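Long-range contact in phosphocarrier protein HPr (Mycoplasma capricolum, PDB 1PCH), which relays phosphoryl groups, through a phosphohistidine intermediate, in the phosphoenolpyruvate-dependent sugar phosphotransferase system that takes up and phosphorylates sugars: residues 26-38 against 58-72. Sequence-based numbering, arbitrary orientation.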
loop_
_atom_site.group_PDB
_atom_site.type_symbol
_atom_site.label_atom_id
_atom_site.label_comp_id
_atom_site.label_asym_id
_atom_site.label_seq_id
_atom_site.Cartn_x
_atom_site.Cartn_y
_atom_site.Cartn_z
ATOM N N SER A 26 4.560 8.170 4.015
ATOM C CA SER A 26 5.543 8.808 4.880
ATOM C C SER A 26 5.116 10.111 5.498
ATOM O O SER A 26 5.750 10.652 6.399
ATOM C CB SER A 26 6.846 9.069 4.072
ATOM O OG SER A 26 7.436 7.790 3.833
ATOM N N LYS A 27 3.994 10.625 5.024
ATOM C CA LYS A 27 3.450 11.866 5.492
ATOM C C LYS A 27 2.713 11.740 6.802
ATOM O O LYS A 27 2.416 12.754 7.441
ATOM C CB LYS A 27 2.392 12.328 4.415
ATOM C CG LYS A 27 3.027 12.350 3.014
ATOM C CD LYS A 27 1.925 12.715 2.008
ATOM C CE LYS A 27 2.486 13.487 0.815
ATOM N NZ LYS A 27 1.282 14.025 0.000
ATOM N N PHE A 28 2.281 10.544 7.127
ATOM C CA PHE A 28 1.463 10.184 8.231
ATOM C C PHE A 28 2.247 9.718 9.444
ATOM O O PHE A 28 3.235 9.017 9.388
ATOM C CB PHE A 28 0.458 9.083 7.814
ATOM C CG PHE A 28 -0.426 9.594 6.665
ATOM C CD1 PHE A 28 -1.488 10.424 6.963
ATOM C CD2 PHE A 28 -0.182 9.266 5.353
ATOM C CE1 PHE A 28 -2.308 10.931 5.993
ATOM C CE2 PHE A 28 -1.007 9.785 4.356
ATOM C CZ PHE A 28 -2.051 10.604 4.668
ATOM N N SER A 29 1.736 10.144 10.606
ATOM C CA SER A 29 2.324 9.698 11.826
ATOM C C SER A 29 1.991 8.226 12.090
ATOM O O SER A 29 2.757 7.525 12.721
ATOM C CB SER A 29 1.855 10.539 13.028
ATOM O OG SER A 29 0.486 10.433 13.211
ATOM N N SER A 30 0.813 7.774 11.597
ATOM C CA SER A 30 0.398 6.417 11.832
ATOM C C SER A 30 1.456 5.417 11.299
ATOM O O SER A 30 2.114 5.683 10.332
ATOM C CB SER A 30 -0.862 6.088 10.971
ATOM O OG SER A 30 -1.992 6.763 11.522
ATOM N N ASN A 31 1.375 4.259 11.886
ATOM C CA ASN A 31 2.127 3.084 11.412
ATOM C C ASN A 31 1.269 2.490 10.288
ATOM O O ASN A 31 0.118 2.177 10.457
ATOM C CB ASN A 31 2.293 2.094 12.542
ATOM C CG ASN A 31 3.103 2.745 13.666
ATOM O OD1 ASN A 31 4.247 3.109 13.409
ATOM N ND2 ASN A 31 2.494 2.896 14.829
ATOM N N ILE A 32 1.868 2.379 9.106
ATOM C CA ILE A 32 1.150 1.888 7.960
ATOM C C ILE A 32 1.839 0.660 7.378
ATOM O O ILE A 32 2.920 0.641 6.847
ATOM C CB ILE A 32 0.934 2.955 6.899
ATOM C CG1 ILE A 32 0.288 4.229 7.456
ATOM C CG2 ILE A 32 0.101 2.389 5.761
ATOM C CD1 ILE A 32 0.438 5.416 6.505
ATOM N N THR A 33 1.118 -0.465 7.621
ATOM C CA THR A 33 1.636 -1.748 7.200
ATOM C C THR A 33 0.851 -2.292 6.017
ATOM O O THR A 33 -0.343 -2.066 5.833
ATOM C CB THR A 33 1.582 -2.719 8.397
ATOM O OG1 THR A 33 2.315 -2.092 9.455
ATOM C CG2 THR A 33 2.262 -4.035 8.065
ATOM N N ILE A 34 1.567 -2.990 5.187
ATOM C CA ILE A 34 0.988 -3.654 4.005
ATOM C C ILE A 34 1.231 -5.158 4.233
ATOM O O ILE A 34 2.296 -5.550 4.697
ATOM C CB ILE A 34 1.549 -3.188 2.717
ATOM C CG1 ILE A 34 0.973 -3.923 1.472
ATOM C CG2 ILE A 34 3.068 -3.246 2.691
ATOM C CD1 ILE A 34 1.335 -3.180 0.186
ATOM N N ILE A 35 0.161 -5.911 4.070
ATOM C CA ILE A 35 0.160 -7.350 4.288
ATOM C C ILE A 35 -0.239 -8.026 2.963
ATOM O O ILE A 35 -1.157 -7.544 2.293
ATOM C CB ILE A 35 -0.942 -7.716 5.336
ATOM C CG1 ILE A 35 -0.705 -7.060 6.686
ATOM C CG2 ILE A 35 -1.115 -9.197 5.435
ATOM C CD1 ILE A 35 -1.925 -6.933 7.558
ATOM N N ALA A 36 0.501 -9.037 2.617
ATOM C CA ALA A 36 0.363 -9.847 1.444
ATOM C C ALA A 36 0.928 -11.266 1.704
ATOM O O ALA A 36 2.064 -11.448 2.095
ATOM C CB ALA A 36 0.986 -9.242 0.232
ATOM N N ASN A 37 0.060 -12.263 1.470
ATOM C CA ASN A 37 0.495 -13.651 1.675
ATOM C C ASN A 37 0.970 -13.764 3.117
ATOM O O ASN A 37 0.248 -13.356 4.033
ATOM C CB ASN A 37 1.540 -14.078 0.673
ATOM C CG ASN A 37 1.312 -13.608 -0.740
ATOM O OD1 ASN A 37 2.164 -12.942 -1.364
ATOM N ND2 ASN A 37 0.161 -13.926 -1.308
ATOM N N GLU A 38 2.147 -14.291 3.367
ATOM C CA GLU A 38 2.626 -14.432 4.727
ATOM C C GLU A 38 3.484 -13.231 5.164
ATOM O O GLU A 38 3.940 -13.262 6.299
ATOM C CB GLU A 38 3.525 -15.702 4.750
ATOM C CG GLU A 38 4.798 -15.525 3.999
ATOM C CD GLU A 38 4.776 -15.480 2.522
ATOM O OE1 GLU A 38 3.752 -15.262 1.854
ATOM O OE2 GLU A 38 5.871 -15.733 1.909
ATOM N N THR A 58 -2.835 -10.551 -6.313
ATOM C CA THR A 58 -2.618 -10.678 -4.902
ATOM C C THR A 58 -3.576 -9.778 -4.134
ATOM O O THR A 58 -3.810 -8.639 -4.506
ATOM C CB THR A 58 -1.165 -10.312 -4.509
ATOM O OG1 THR A 58 -0.273 -11.160 -5.259
ATOM C CG2 THR A 58 -0.890 -10.557 -3.047
ATOM N N GLU A 59 -4.143 -10.317 -3.083
ATOM C CA GLU A 59 -5.012 -9.549 -2.226
ATOM C C GLU A 59 -4.103 -9.001 -1.081
ATOM O O GLU A 59 -3.437 -9.723 -0.382
ATOM C CB GLU A 59 -6.102 -10.386 -1.559
ATOM C CG GLU A 59 -7.087 -9.487 -0.789
ATOM C CD GLU A 59 -8.204 -10.317 -0.153
ATOM O OE1 GLU A 59 -7.919 -10.991 0.847
ATOM O OE2 GLU A 59 -9.348 -10.262 -0.671
ATOM N N ILE A 60 -4.138 -7.672 -1.025
ATOM C CA ILE A 60 -3.337 -7.016 -0.003
ATOM C C ILE A 60 -4.287 -6.361 0.999
ATOM O O ILE A 60 -5.431 -6.060 0.698
ATOM C CB ILE A 60 -2.441 -5.963 -0.627
ATOM C CG1 ILE A 60 -3.218 -4.843 -1.363
ATOM C CG2 ILE A 60 -1.424 -6.614 -1.549
ATOM C CD1 ILE A 60 -2.697 -3.460 -1.095
ATOM N N THR A 61 -3.707 -6.131 2.170
ATOM C CA THR A 61 -4.413 -5.459 3.229
ATOM C C THR A 61 -3.493 -4.337 3.740
ATOM O O THR A 61 -2.306 -4.578 3.850
ATOM C CB THR A 61 -4.708 -6.423 4.401
ATOM O OG1 THR A 61 -5.617 -7.428 3.885
ATOM C CG2 THR A 61 -5.507 -5.651 5.447
ATOM N N ILE A 62 -4.069 -3.167 3.855
ATOM C CA ILE A 62 -3.345 -2.037 4.394
ATOM C C ILE A 62 -3.969 -1.700 5.771
ATOM O O ILE A 62 -5.198 -1.595 5.894
ATOM C CB ILE A 62 -3.388 -0.799 3.509
ATOM C CG1 ILE A 62 -2.891 -1.012 2.108
ATOM C CG2 ILE A 62 -2.667 0.362 4.187
ATOM C CD1 ILE A 62 -1.423 -1.277 2.001
ATOM N N GLN A 63 -3.120 -1.650 6.760
ATOM C CA GLN A 63 -3.508 -1.396 8.128
ATOM C C GLN A 63 -2.796 -0.100 8.600
ATOM O O GLN A 63 -1.592 -0.047 8.458
ATOM C CB GLN A 63 -3.086 -2.519 9.076
ATOM C CG GLN A 63 -3.583 -2.357 10.507
ATOM C CD GLN A 63 -4.481 -3.540 10.913
ATOM O OE1 GLN A 63 -5.698 -3.399 10.930
ATOM N NE2 GLN A 63 -3.876 -4.682 11.196
ATOM N N ALA A 64 -3.583 0.828 9.072
ATOM C CA ALA A 64 -2.979 2.093 9.574
ATOM C C ALA A 64 -3.334 2.166 11.071
ATOM O O ALA A 64 -4.485 1.924 11.439
ATOM C CB ALA A 64 -3.529 3.255 8.818
ATOM N N ASP A 65 -2.358 2.448 11.890
ATOM C CA ASP A 65 -2.605 2.560 13.331
ATOM C C ASP A 65 -1.953 3.844 13.809
ATOM O O ASP A 65 -0.779 4.154 13.610
ATOM C CB ASP A 65 -2.188 1.338 14.100
ATOM C CG ASP A 65 -2.747 0.049 13.485
ATOM O OD1 ASP A 65 -3.990 -0.106 13.464
ATOM O OD2 ASP A 65 -1.945 -0.780 12.992
ATOM N N GLY A 66 -2.812 4.689 14.379
ATOM C CA GLY A 66 -2.280 5.965 14.803
ATOM C C GLY A 66 -3.299 7.045 14.701
ATOM O O GLY A 66 -4.437 6.854 14.293
ATOM N N ASN A 67 -2.872 8.237 15.114
ATOM C CA ASN A 67 -3.803 9.345 15.236
ATOM C C ASN A 67 -4.401 9.818 13.972
ATOM O O ASN A 67 -5.510 10.370 13.953
ATOM C CB ASN A 67 -3.242 10.388 16.169
ATOM C CG ASN A 67 -2.872 11.691 15.517
ATOM O OD1 ASN A 67 -1.871 11.763 14.805
ATOM N ND2 ASN A 67 -3.693 12.722 15.777
ATOM N N ASP A 68 -3.684 9.593 12.844
ATOM C CA ASP A 68 -4.229 10.055 11.551
ATOM C C ASP A 68 -4.583 8.919 10.654
ATOM O O ASP A 68 -4.727 9.012 9.413
ATOM C CB ASP A 68 -3.234 11.009 10.922
ATOM C CG ASP A 68 -1.859 10.540 10.692
ATOM O OD1 ASP A 68 -1.553 9.330 10.860
ATOM O OD2 ASP A 68 -1.001 11.378 10.238
ATOM N N ALA A 69 -4.803 7.754 11.271
ATOM C CA ALA A 69 -5.102 6.558 10.529
ATOM C C ALA A 69 -6.236 6.680 9.566
ATOM O O ALA A 69 -6.240 6.128 8.448
ATOM C CB ALA A 69 -5.304 5.360 11.476
ATOM N N ASP A 70 -7.319 7.355 10.027
ATOM C CA ASP A 70 -8.467 7.416 9.116
ATOM C C ASP A 70 -8.142 8.147 7.851
ATOM O O ASP A 70 -8.599 7.798 6.783
ATOM C CB ASP A 70 -9.653 8.056 9.834
ATOM C CG ASP A 70 -10.213 7.101 10.888
ATOM O OD1 ASP A 70 -10.022 5.873 10.704
ATOM O OD2 ASP A 70 -10.817 7.594 11.866
ATOM N N GLN A 71 -7.326 9.232 7.974
ATOM C CA GLN A 71 -6.994 9.988 6.757
ATOM C C GLN A 71 -6.027 9.152 5.896
ATOM O O GLN A 71 -6.165 9.068 4.710
ATOM C CB GLN A 71 -6.346 11.324 7.100
ATOM C CG GLN A 71 -7.121 12.294 7.890
ATOM C CD GLN A 71 -6.340 13.571 8.250
ATOM O OE1 GLN A 71 -5.184 13.519 8.657
ATOM N NE2 GLN A 71 -6.991 14.702 8.098
ATOM N N ALA A 72 -5.063 8.570 6.596
ATOM C CA ALA A 72 -4.023 7.769 5.978
ATOM C C ALA A 72 -4.626 6.683 5.100
ATOM O O ALA A 72 -4.182 6.470 3.981
ATOM C CB ALA A 72 -3.101 7.171 7.015
HETATM O O HOH W 1 0.337 8.341 15.313
HETATM O O HOH W 2 -2.442 -11.909 0.628
#
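The two central strands of the HPr sheet, 31-36 and 59-65, pair antiparallel here, and the turn leading into helix 69-82 is tied to the residues before strand 31-36. Asn31 with Asp65, Thr33 with Gln63 and Ile35 with Thr61 form hydrogen-bonded pairs, each closed by two backbone bonds; that from Thr33 N to Gln63 O measures 2.9 Å. Ile32 and Ala64, and Ile34 and Ile62, alternate with these as non-hydrogen-bonded pairs; their side chains, with those of Ala36 and Ile60 past the last pair, turn to the face covered by the helices. In Ile62, CG1 stands anti to the carbonyl carbon, and a second turn of like sense (chi2 -68°) folds CD1 over toward Ile34, 3.6 Å from Ile34 CB. Its other branch, CG2, meets Ile32 CG2 at 3.8 Å.

Beyond the strands, the Asp68 carboxylate is held by three bonds. Ser29 N reaches Asp68 OD2 at 3.0 Å, while Asp68 OD1 takes both Ser30 N at 2.9 Å and the Ser30 hydroxyl, OG lying 2.7 Å away nearly in line with the C-O bond. The two N-H groups approach on the syn sides, slightly out of the carboxylate plane, which fixes the rotation of the group. Alongside, Phe28 lays a ring face on Ala72, whose CA sits 3.6 Å from the ring centroid in a CH-pi contact, and the Asp68 carboxylate lies at the ring edge, its plane turned 76° from the ring. Helix 69-82 is thus fastened to the turn after helix 15-25, and the paired strands form the middle of the 1-4-2-3 antiparallel sheet of the open-faced beta-sandwich characteristic of HPr.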